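Local coordinates for diacylglycerol O-acyltransferase (Marinobacter hydrocarbonoclasticus, PDB 6CHJ), which probably transfers the acyl group of acyl-CoA to diacylglycerol, yielding triacylglycerol and CoA, and acts as a wax ester synthase, at residues M21-P32 and R126-H136; M145-S153 and G160-P168. All coordinates share one frame; numbering follows the deposited sequence.

Contact 1 is the buried one: strands 22-30 and 127-135 pair inside a six-stranded mixed sheet, held chiefly by backbone hydrogen bonds. Contact 2 is partly buried and lies further from the centre of the chain; it joins helix 141-150 and the residues after it to an irregular loop purely by apolar and van der Waals packing, with no hydrogen bond across. The two follow in series, since strand 127-135 leads into helix 141-150, and their centres are about 12 Å apart. They also touch, F29 CE1 of contact 1 lying 3.8 Å from L152 CD2 of contact 2, while Q27 NE2 probably donates to A148 O at 3.0 Å.

Contact 1 (M21-P32 and R126-H136); sequences MHVGGLQLFSFP and RQFALYTKVHH
V23 with V134, G25 with T132, Q27 with L130 and F29 with F128 form the antiparallel hydrogen-bonded pairs of strands 22-30 and 127-135, inner neighbours in the six-stranded mixed sheet of a CoA-dependent acyltransferase fold. The strand axes approach to 4.5 Å, their directions 157° apart. Two backbone bonds close each pair, as in Q27 N to L130 O, 2.8 Å. Pairing continues past the strands through H136 N to M21 O (3.1 Å), where H135 and H136 open the HHxxxDG signature of the family, and through F31 N to R126 O.

On the face bearing Q27 and L130, the rings of F29 and F128 are nearly parallel (16°) but slid apart, and it is F29 CB that sits over the F128 face, 3.8 Å from its centroid. F128 swings there with CG between backbone N and carbonyl carbon, chi1 67°. Toward the other face, K133 CD covers the H22 imidazole, 3.9 Å from the centroid; K133 NZ goes on to E103 O and H22 NE2 to H104 O.

The F31 ring rests on R126 CB and stands steeply against the guanidinium; while R126 NH2 hydrogen-bonds A35 O, F31 CD2 lies 3.4 Å above the guanidinium plane.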
loop_
_atom_site.group_PDB
_atom_site.type_symbol
_atom_site.label_atom_id
_atom_site.label_comp_id
_atom_site.label_asym_id
_atom_site.label_seq_id
_atom_site.Cartn_x
_atom_site.Cartn_y
_atom_site.Cartn_z
ATOM N N MET B 21 -0.100 9.583 6.812
ATOM C CA MET B 21 -0.120 11.032 6.870
ATOM C C MET B 21 0.172 11.624 5.492
ATOM O O MET B 21 0.903 12.603 5.347
ATOM C CB MET B 21 0.856 11.526 7.950
ATOM C CG MET B 21 0.427 11.144 9.388
ATOM S SD MET B 21 -1.213 11.770 9.927
ATOM C CE MET B 21 -1.031 13.465 9.524
ATOM N N HIS B 22 -0.378 11.001 4.462
ATOM C CA HIS B 22 -0.312 11.534 3.112
ATOM C C HIS B 22 -1.686 12.065 2.709
ATOM O O HIS B 22 -2.717 11.556 3.147
ATOM C CB HIS B 22 0.164 10.470 2.116
ATOM C CG HIS B 22 -0.695 9.239 2.064
ATOM N ND1 HIS B 22 -0.369 8.070 2.720
ATOM C CD2 HIS B 22 -1.860 8.992 1.417
ATOM C CE1 HIS B 22 -1.302 7.164 2.496
ATOM N NE2 HIS B 22 -2.223 7.699 1.714
ATOM N N VAL B 23 -1.699 13.096 1.878
ATOM C CA VAL B 23 -2.925 13.552 1.259
ATOM C C VAL B 23 -2.967 13.030 -0.169
ATOM O O VAL B 23 -1.994 12.483 -0.685
ATOM C CB VAL B 23 -3.056 15.086 1.286
ATOM C CG1 VAL B 23 -2.834 15.617 2.708
ATOM C CG2 VAL B 23 -2.059 15.697 0.283
ATOM N N GLY B 24 -4.110 13.218 -0.823
ATOM C CA GLY B 24 -4.338 12.728 -2.165
ATOM C C GLY B 24 -5.375 13.573 -2.871
ATOM O O GLY B 24 -6.080 14.376 -2.258
ATOM N N GLY B 25 -5.451 13.381 -4.183
ATOM C CA GLY B 25 -6.472 14.023 -4.986
ATOM C C GLY B 25 -6.874 13.150 -6.153
ATOM O O GLY B 25 -6.036 12.470 -6.764
ATOM N N LEU B 26 -8.163 13.153 -6.463
ATOM C CA LEU B 26 -8.731 12.339 -7.525
ATOM C C LEU B 26 -9.293 13.253 -8.607
ATOM O O LEU B 26 -10.319 13.915 -8.397
ATOM C CB LEU B 26 -9.815 11.414 -6.987
ATOM C CG LEU B 26 -10.509 10.675 -8.126
ATOM C CD1 LEU B 26 -9.517 9.762 -8.902
ATOM C CD2 LEU B 26 -11.691 9.900 -7.584
ATOM N N GLN B 27 -8.645 13.251 -9.769
ATOM C CA GLN B 27 -9.050 14.036 -10.929
ATOM C C GLN B 27 -9.660 13.122 -11.980
ATOM O O GLN B 27 -9.067 12.104 -12.347
ATOM C CB GLN B 27 -7.853 14.771 -11.524
ATOM C CG GLN B 27 -7.424 15.960 -10.703
ATOM C CD GLN B 27 -6.134 16.509 -11.202
ATOM O OE1 GLN B 27 -5.343 15.775 -11.799
ATOM N NE2 GLN B 27 -5.905 17.801 -10.990
ATOM N N LEU B 28 -10.833 13.486 -12.465
ATOM C CA LEU B 28 -11.549 12.722 -13.470
ATOM C C LEU B 28 -11.596 13.529 -14.759
ATOM O O LEU B 28 -11.965 14.707 -14.737
ATOM C CB LEU B 28 -12.951 12.408 -12.971
ATOM C CG LEU B 28 -13.922 11.764 -13.940
ATOM C CD1 LEU B 28 -13.590 10.273 -14.096
ATOM C CD2 LEU B 28 -15.334 11.986 -13.413
ATOM N N PHE B 29 -11.190 12.915 -15.874
ATOM C CA PHE B 29 -11.169 13.584 -17.165
ATOM C C PHE B 29 -12.022 12.834 -18.175
ATOM O O PHE B 29 -12.347 11.658 -18.005
ATOM C CB PHE B 29 -9.772 13.703 -17.764
ATOM C CG PHE B 29 -8.767 14.365 -16.885
ATOM C CD1 PHE B 29 -8.524 15.723 -16.992
ATOM C CD2 PHE B 29 -8.001 13.617 -16.011
ATOM C CE1 PHE B 29 -7.552 16.348 -16.202
ATOM C CE2 PHE B 29 -7.043 14.225 -15.222
ATOM C CZ PHE B 29 -6.821 15.602 -15.316
ATOM N N SER B 30 -12.371 13.536 -19.244
ATOM C CA SER B 30 -12.958 12.905 -20.413
ATOM C C SER B 30 -11.887 12.754 -21.486
ATOM O O SER B 30 -10.896 13.500 -21.503
ATOM C CB SER B 30 -14.144 13.714 -20.935
ATOM O OG SER B 30 -15.310 13.394 -20.203
ATOM N N PHE B 31 -12.064 11.754 -22.349
ATOM C CA PHE B 31 -11.209 11.650 -23.526
ATOM C C PHE B 31 -11.245 12.972 -24.289
ATOM O O PHE B 31 -12.337 13.523 -24.506
ATOM C CB PHE B 31 -11.668 10.531 -24.465
ATOM C CG PHE B 31 -11.225 9.145 -24.069
ATOM C CD1 PHE B 31 -10.841 8.854 -22.760
ATOM C CD2 PHE B 31 -11.225 8.114 -25.014
ATOM C CE1 PHE B 31 -10.467 7.565 -22.400
ATOM C CE2 PHE B 31 -10.846 6.823 -24.659
ATOM C CZ PHE B 31 -10.461 6.552 -23.349
ATOM N N PRO B 32 -10.101 13.512 -24.714
ATOM C CA PRO B 32 -10.146 14.700 -25.577
ATOM C C PRO B 32 -10.897 14.362 -26.858
ATOM O O PRO B 32 -10.876 13.219 -27.325
ATOM C CB PRO B 32 -8.669 15.024 -25.847
ATOM C CG PRO B 32 -7.872 14.160 -24.872
ATOM C CD PRO B 32 -8.742 12.959 -24.595
ATOM N N ARG B 126 -15.401 6.620 -22.003
ATOM C CA ARG B 126 -14.325 7.447 -22.556
ATOM C C ARG B 126 -13.862 8.503 -21.548
ATOM O O ARG B 126 -13.700 9.689 -21.861
ATOM C CB ARG B 126 -14.746 8.075 -23.898
ATOM C CG ARG B 126 -14.999 7.040 -25.026
ATOM C CD ARG B 126 -15.381 7.656 -26.400
ATOM N NE ARG B 126 -14.465 8.713 -26.818
ATOM C CZ ARG B 126 -13.403 8.518 -27.595
ATOM N NH1 ARG B 126 -13.112 7.289 -28.027
ATOM N NH2 ARG B 126 -12.616 9.546 -27.916
ATOM N N GLN B 127 -13.628 8.048 -20.320
ATOM C CA GLN B 127 -12.996 8.854 -19.293
ATOM C C GLN B 127 -11.771 8.123 -18.764
ATOM O O GLN B 127 -11.647 6.906 -18.901
ATOM C CB GLN B 127 -13.971 9.152 -18.149
ATOM C CG GLN B 127 -15.319 9.655 -18.622
ATOM C CD GLN B 127 -15.992 10.578 -17.615
ATOM O OE1 GLN B 127 -15.688 11.773 -17.547
ATOM N NE2 GLN B 127 -16.921 10.030 -16.838
ATOM N N PHE B 128 -10.865 8.889 -18.157
ATOM C CA PHE B 128 -9.766 8.344 -17.381
ATOM C C PHE B 128 -9.612 9.163 -16.096
ATOM O O PHE B 128 -10.277 10.188 -15.910
ATOM C CB PHE B 128 -8.476 8.312 -18.206
ATOM C CG PHE B 128 -7.925 9.662 -18.544
ATOM C CD1 PHE B 128 -6.844 10.170 -17.842
ATOM C CD2 PHE B 128 -8.450 10.395 -19.591
ATOM C CE1 PHE B 128 -6.315 11.405 -18.138
ATOM C CE2 PHE B 128 -7.925 11.634 -19.909
ATOM C CZ PHE B 128 -6.847 12.138 -19.180
ATOM N N ALA B 129 -8.721 8.705 -15.203
ATOM C CA ALA B 129 -8.573 9.325 -13.890
ATOM C C ALA B 129 -7.104 9.482 -13.515
ATOM O O ALA B 129 -6.248 8.692 -13.918
ATOM C CB ALA B 129 -9.287 8.523 -12.789
ATOM N N LEU B 130 -6.819 10.513 -12.730
ATOM C CA LEU B 130 -5.527 10.651 -12.072
ATOM C C LEU B 130 -5.769 10.587 -10.575
ATOM O O LEU B 130 -6.533 11.399 -10.036
ATOM C CB LEU B 130 -4.822 11.960 -12.430
ATOM C CG LEU B 130 -3.977 12.088 -13.687
ATOM C CD1 LEU B 130 -3.050 13.278 -13.509
ATOM C CD2 LEU B 130 -3.198 10.795 -14.042
ATOM N N TYR B 131 -5.120 9.634 -9.906
ATOM C CA TYR B 131 -5.052 9.624 -8.452
ATOM C C TYR B 131 -3.633 9.960 -8.037
ATOM O O TYR B 131 -2.711 9.176 -8.292
ATOM C CB TYR B 131 -5.481 8.292 -7.846
ATOM C CG TYR B 131 -5.124 8.242 -6.365
ATOM C CD1 TYR B 131 -5.852 8.985 -5.415
ATOM C CD2 TYR B 131 -4.026 7.511 -5.932
ATOM C CE1 TYR B 131 -5.507 8.967 -4.075
ATOM C CE2 TYR B 131 -3.658 7.490 -4.598
ATOM C CZ TYR B 131 -4.399 8.210 -3.670
ATOM O OH TYR B 131 -4.002 8.136 -2.369
ATOM N N THR B 132 -3.474 11.093 -7.355
ATOM C CA THR B 132 -2.186 11.603 -6.912
ATOM C C THR B 132 -2.092 11.530 -5.396
ATOM O O THR B 132 -3.039 11.879 -4.698
ATOM C CB THR B 132 -1.995 13.049 -7.377
ATOM O OG1 THR B 132 -2.177 13.105 -8.795
ATOM C CG2 THR B 132 -0.613 13.568 -7.033
ATOM N N LYS B 133 -0.942 11.088 -4.891
ATOM C CA LYS B 133 -0.724 10.878 -3.461
ATOM C C LYS B 133 0.568 11.586 -3.093
ATOM O O LYS B 133 1.621 11.270 -3.658
ATOM C CB LYS B 133 -0.627 9.373 -3.146
ATOM C CG LYS B 133 -0.379 9.009 -1.689
ATOM C CD LYS B 133 0.154 7.590 -1.492
ATOM C CE LYS B 133 -0.686 6.520 -2.187
ATOM N NZ LYS B 133 -0.857 5.343 -1.269
ATOM N N VAL B 134 0.507 12.543 -2.165
ATOM C CA VAL B 134 1.718 13.219 -1.697
ATOM C C VAL B 134 1.718 13.267 -0.178
ATOM O O VAL B 134 0.681 13.522 0.443
ATOM C CB VAL B 134 1.867 14.646 -2.270
ATOM C CG1 VAL B 134 3.217 15.248 -1.849
ATOM C CG2 VAL B 134 1.771 14.618 -3.784
ATOM N N HIS B 135 2.887 13.050 0.417
ATOM C CA HIS B 135 2.993 13.105 1.867
ATOM C C HIS B 135 2.906 14.544 2.375
ATOM O O HIS B 135 3.518 15.457 1.815
ATOM C CB HIS B 135 4.297 12.464 2.333
ATOM C CG HIS B 135 4.262 12.043 3.771
ATOM N ND1 HIS B 135 4.582 12.899 4.802
ATOM C CD2 HIS B 135 3.892 10.876 4.350
ATOM C CE1 HIS B 135 4.445 12.265 5.953
ATOM N NE2 HIS B 135 4.018 11.039 5.708
ATOM N N HIS B 136 2.153 14.738 3.465
ATOM C CA HIS B 136 1.965 16.077 4.026
ATOM C C HIS B 136 3.283 16.708 4.488
ATOM O O HIS B 136 3.423 17.936 4.455
ATOM C CB HIS B 136 0.959 16.024 5.186
ATOM C CG HIS B 136 0.190 17.296 5.392
ATOM N ND1 HIS B 136 0.755 18.438 5.920
ATOM C CD2 HIS B 136 -1.110 17.596 5.157
ATOM C CE1 HIS B 136 -0.159 19.389 5.991
ATOM N NE2 HIS B 136 -1.300 18.904 5.536
HETATM O O HOH W 1 -4.971 13.399 -9.560
#

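Contact 2 (M145-S153 and G160-P168); sequences MRMATRMLS and GMPPIWDLP
M151 packs into the loop 160-168, which folds back against helix 141-150 and the residues that follow it, the helix next in the chain after the central strand 127-135 of the acyltransferase sheet. The loop has no regular secondary structure apart from a type I beta turn from P163 to D166, closed by D166 N to P163 O at 3.0 Å.

Followed outward, the M151 side chain meets the loop at successive atoms. CB lies 4.3 Å from L167 CD2. CG, anti to the backbone N (chi1 -159°), is carried over the backbone at the start of the turn, 3.7 Å from I164 N. SD goes deeper, 3.4 Å from that same I164 N, and also touches the side chain at I164 CB. The bend at chi3 (48°) then turns CE back, away from the loop. W390 of strand 389-390 also packs on this methionine and donates from its NE1 to P162 O. Cut back to an alanine here, the side chain would lose CG, SD and CE, which would probably leave the I164 backbone N without its sulfur neighbour and open a gap between the end of the helix and I164 and L167.

I164 answers from the loop side: its extended chain lays CD1 against the helix, 3.7 Å from A148 N and 3.9 Å from M147 CB. S153 and M161 add a smaller touch, S153 CB to M161 SD at 3.9 Å. At the outer margin L167 divides its methyls, CD2 turned to M151 and CD1 set over one face of the R150 guanidinium, off toward its rim and 3.8 Å from NH2 of R150.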
loop_
_atom_site.group_PDB
_atom_site.type_symbol
_atom_site.label_atom_id
_atom_site.label_comp_id
_atom_site.label_asym_id
_atom_site.label_seq_id
_atom_site.Cartn_x
_atom_site.Cartn_y
_atom_site.Cartn_z
ATOM N N MET B 145 -3.428 20.567 -3.807
ATOM C CA MET B 145 -4.561 20.717 -4.711
ATOM C C MET B 145 -4.550 22.048 -5.450
ATOM O O MET B 145 -5.473 22.313 -6.227
ATOM C CB MET B 145 -5.886 20.510 -3.960
ATOM C CG MET B 145 -6.142 19.020 -3.597
ATOM S SD MET B 145 -7.752 18.296 -4.065
ATOM C CE MET B 145 -7.626 17.946 -5.830
ATOM N N ARG B 146 -3.526 22.879 -5.250
ATOM C CA ARG B 146 -3.270 23.996 -6.150
ATOM C C ARG B 146 -2.324 23.606 -7.281
ATOM O O ARG B 146 -2.542 23.999 -8.433
ATOM C CB ARG B 146 -2.715 25.187 -5.364
ATOM C CG ARG B 146 -3.738 25.775 -4.379
ATOM C CD ARG B 146 -3.590 27.285 -4.197
ATOM N NE ARG B 146 -4.176 27.773 -2.945
ATOM C CZ ARG B 146 -5.473 27.738 -2.620
ATOM N NH1 ARG B 146 -6.385 27.247 -3.456
ATOM N NH2 ARG B 146 -5.867 28.220 -1.447
ATOM N N MET B 147 -1.284 22.824 -6.968
ATOM C CA MET B 147 -0.421 22.255 -8.001
ATOM C C MET B 147 -1.208 21.418 -8.994
ATOM O O MET B 147 -0.929 21.449 -10.200
ATOM C CB MET B 147 0.658 21.397 -7.359
ATOM C CG MET B 147 1.650 22.161 -6.539
ATOM S SD MET B 147 3.048 21.101 -6.256
ATOM C CE MET B 147 3.379 21.351 -4.531
ATOM N N ALA B 148 -2.170 20.631 -8.511
ATOM C CA ALA B 148 -2.965 19.816 -9.423
ATOM C C ALA B 148 -3.843 20.673 -10.329
ATOM O O ALA B 148 -4.206 20.238 -11.430
ATOM C CB ALA B 148 -3.811 18.816 -8.641
ATOM N N THR B 149 -4.194 21.883 -9.890
ATOM C CA THR B 149 -4.931 22.805 -10.746
ATOM C C THR B 149 -3.977 23.608 -11.630
ATOM O O THR B 149 -4.178 23.692 -12.848
ATOM C CB THR B 149 -5.815 23.742 -9.904
ATOM O OG1 THR B 149 -4.998 24.520 -9.021
ATOM C CG2 THR B 149 -6.823 22.941 -9.076
ATOM N N ARG B 150 -2.928 24.182 -11.026
ATOM C CA ARG B 150 -1.890 24.874 -11.787
ATOM C C ARG B 150 -1.336 24.011 -12.920
ATOM O O ARG B 150 -0.936 24.537 -13.968
ATOM C CB ARG B 150 -0.764 25.304 -10.840
ATOM C CG ARG B 150 0.270 26.229 -11.464
ATOM C CD ARG B 150 1.063 26.994 -10.404
ATOM N NE ARG B 150 1.908 26.114 -9.600
ATOM C CZ ARG B 150 3.157 25.780 -9.918
ATOM N NH1 ARG B 150 3.709 26.258 -11.030
ATOM N NH2 ARG B 150 3.853 24.968 -9.128
ATOM N N MET B 151 -1.317 22.687 -12.733
ATOM C CA MET B 151 -0.920 21.746 -13.775
ATOM C C MET B 151 -1.810 21.816 -15.011
ATOM O O MET B 151 -1.437 21.263 -16.053
ATOM C CB MET B 151 -0.939 20.316 -13.212
ATOM C CG MET B 151 -0.085 19.325 -13.990
ATOM S SD MET B 151 -0.733 17.635 -14.063
ATOM C CE MET B 151 -2.447 17.889 -14.525
ATOM N N LEU B 152 -2.967 22.466 -14.930
ATOM C CA LEU B 152 -3.916 22.500 -16.031
ATOM C C LEU B 152 -3.926 23.884 -16.673
ATOM O O LEU B 152 -3.288 24.828 -16.198
ATOM C CB LEU B 152 -5.315 22.114 -15.545
ATOM C CG LEU B 152 -5.524 20.756 -14.873
ATOM C CD1 LEU B 152 -6.674 20.851 -13.872
ATOM C CD2 LEU B 152 -5.797 19.668 -15.886
ATOM N N SER B 153 -4.671 23.996 -17.769
ATOM C CA SER B 153 -4.810 25.255 -18.477
ATOM C C SER B 153 -6.269 25.444 -18.872
ATOM O O SER B 153 -7.055 24.493 -18.906
ATOM C CB SER B 153 -3.903 25.301 -19.712
ATOM O OG SER B 153 -4.033 26.525 -20.409
ATOM N N GLY B 160 0.783 19.328 -25.322
ATOM C CA GLY B 160 2.136 19.220 -24.784
ATOM C C GLY B 160 2.326 19.813 -23.401
ATOM O O GLY B 160 3.367 20.445 -23.142
ATOM N N MET B 161 1.303 19.651 -22.489
ATOM C CA MET B 161 1.411 20.172 -21.128
ATOM C C MET B 161 2.098 19.164 -20.208
ATOM O O MET B 161 1.862 17.955 -20.324
ATOM C CB MET B 161 0.037 20.492 -20.560
ATOM C CG MET B 161 -0.443 21.920 -20.787
ATOM S SD MET B 161 -2.249 21.957 -20.732
ATOM C CE MET B 161 -2.608 21.703 -22.453
ATOM N N PRO B 162 2.907 19.656 -19.274
ATOM C CA PRO B 162 3.694 18.764 -18.411
ATOM C C PRO B 162 2.818 17.998 -17.433
ATOM O O PRO B 162 1.620 18.291 -17.278
ATOM C CB PRO B 162 4.630 19.729 -17.657
ATOM C CG PRO B 162 4.530 21.029 -18.361
ATOM C CD PRO B 162 3.185 21.076 -19.002
ATOM N N PRO B 163 3.388 16.997 -16.763
ATOM C CA PRO B 163 2.750 16.398 -15.589
ATOM C C PRO B 163 3.174 17.093 -14.293
ATOM O O PRO B 163 4.128 17.876 -14.254
ATOM C CB PRO B 163 3.262 14.952 -15.634
ATOM C CG PRO B 163 4.629 15.072 -16.272
ATOM C CD PRO B 163 4.498 16.171 -17.286
ATOM N N ILE B 164 2.440 16.781 -13.217
ATOM C CA ILE B 164 2.604 17.517 -11.960
ATOM C C ILE B 164 4.024 17.434 -11.420
ATOM O O ILE B 164 4.466 18.321 -10.679
ATOM C CB ILE B 164 1.612 17.016 -10.893
ATOM C CG1 ILE B 164 1.412 18.096 -9.827
ATOM C CG2 ILE B 164 2.141 15.730 -10.229
ATOM C CD1 ILE B 164 0.197 17.890 -8.986
ATOM N N TRP B 165 4.757 16.376 -11.740
ATOM C CA TRP B 165 6.060 16.282 -11.103
ATOM C C TRP B 165 7.088 17.197 -11.747
ATOM O O TRP B 165 8.177 17.370 -11.184
ATOM C CB TRP B 165 6.549 14.835 -11.097
ATOM C CG TRP B 165 6.574 14.144 -12.422
ATOM C CD1 TRP B 165 7.554 14.220 -13.358
ATOM C CD2 TRP B 165 5.582 13.242 -12.943
ATOM N NE1 TRP B 165 7.232 13.429 -14.437
ATOM C CE2 TRP B 165 6.031 12.814 -14.202
ATOM C CE3 TRP B 165 4.365 12.760 -12.463
ATOM C CZ2 TRP B 165 5.307 11.924 -14.990
ATOM C CZ3 TRP B 165 3.646 11.874 -13.243
ATOM C CH2 TRP B 165 4.117 11.463 -14.492
ATOM N N ASP B 166 6.751 17.815 -12.883
ATOM C CA ASP B 166 7.636 18.721 -13.620
ATOM C C ASP B 166 6.865 20.006 -13.899
ATOM O O ASP B 166 6.144 20.098 -14.896
ATOM C CB ASP B 166 8.129 18.075 -14.913
ATOM C CG ASP B 166 9.474 18.631 -15.376
ATOM O OD1 ASP B 166 10.309 19.041 -14.524
ATOM O OD2 ASP B 166 9.694 18.656 -16.605
ATOM N N LEU B 167 7.021 21.000 -13.027
ATOM C CA LEU B 167 6.245 22.220 -13.158
ATOM C C LEU B 167 7.150 23.442 -13.073
ATOM O O LEU B 167 8.121 23.458 -12.300
ATOM C CB LEU B 167 5.146 22.320 -12.075
ATOM C CG LEU B 167 3.832 21.523 -12.206
ATOM C CD1 LEU B 167 2.878 21.905 -11.096
ATOM C CD2 LEU B 167 3.146 21.680 -13.561
ATOM N N PRO B 168 6.853 24.487 -13.861
ATOM C CA PRO B 168 7.521 25.791 -13.785
ATOM C C PRO B 168 7.571 26.352 -12.366
ATOM O O PRO B 168 8.657 26.713 -11.909
ATOM C CB PRO B 168 6.652 26.670 -14.685
ATOM C CG PRO B 168 6.091 25.719 -15.701
ATOM C CD PRO B 168 5.885 24.420 -14.977
#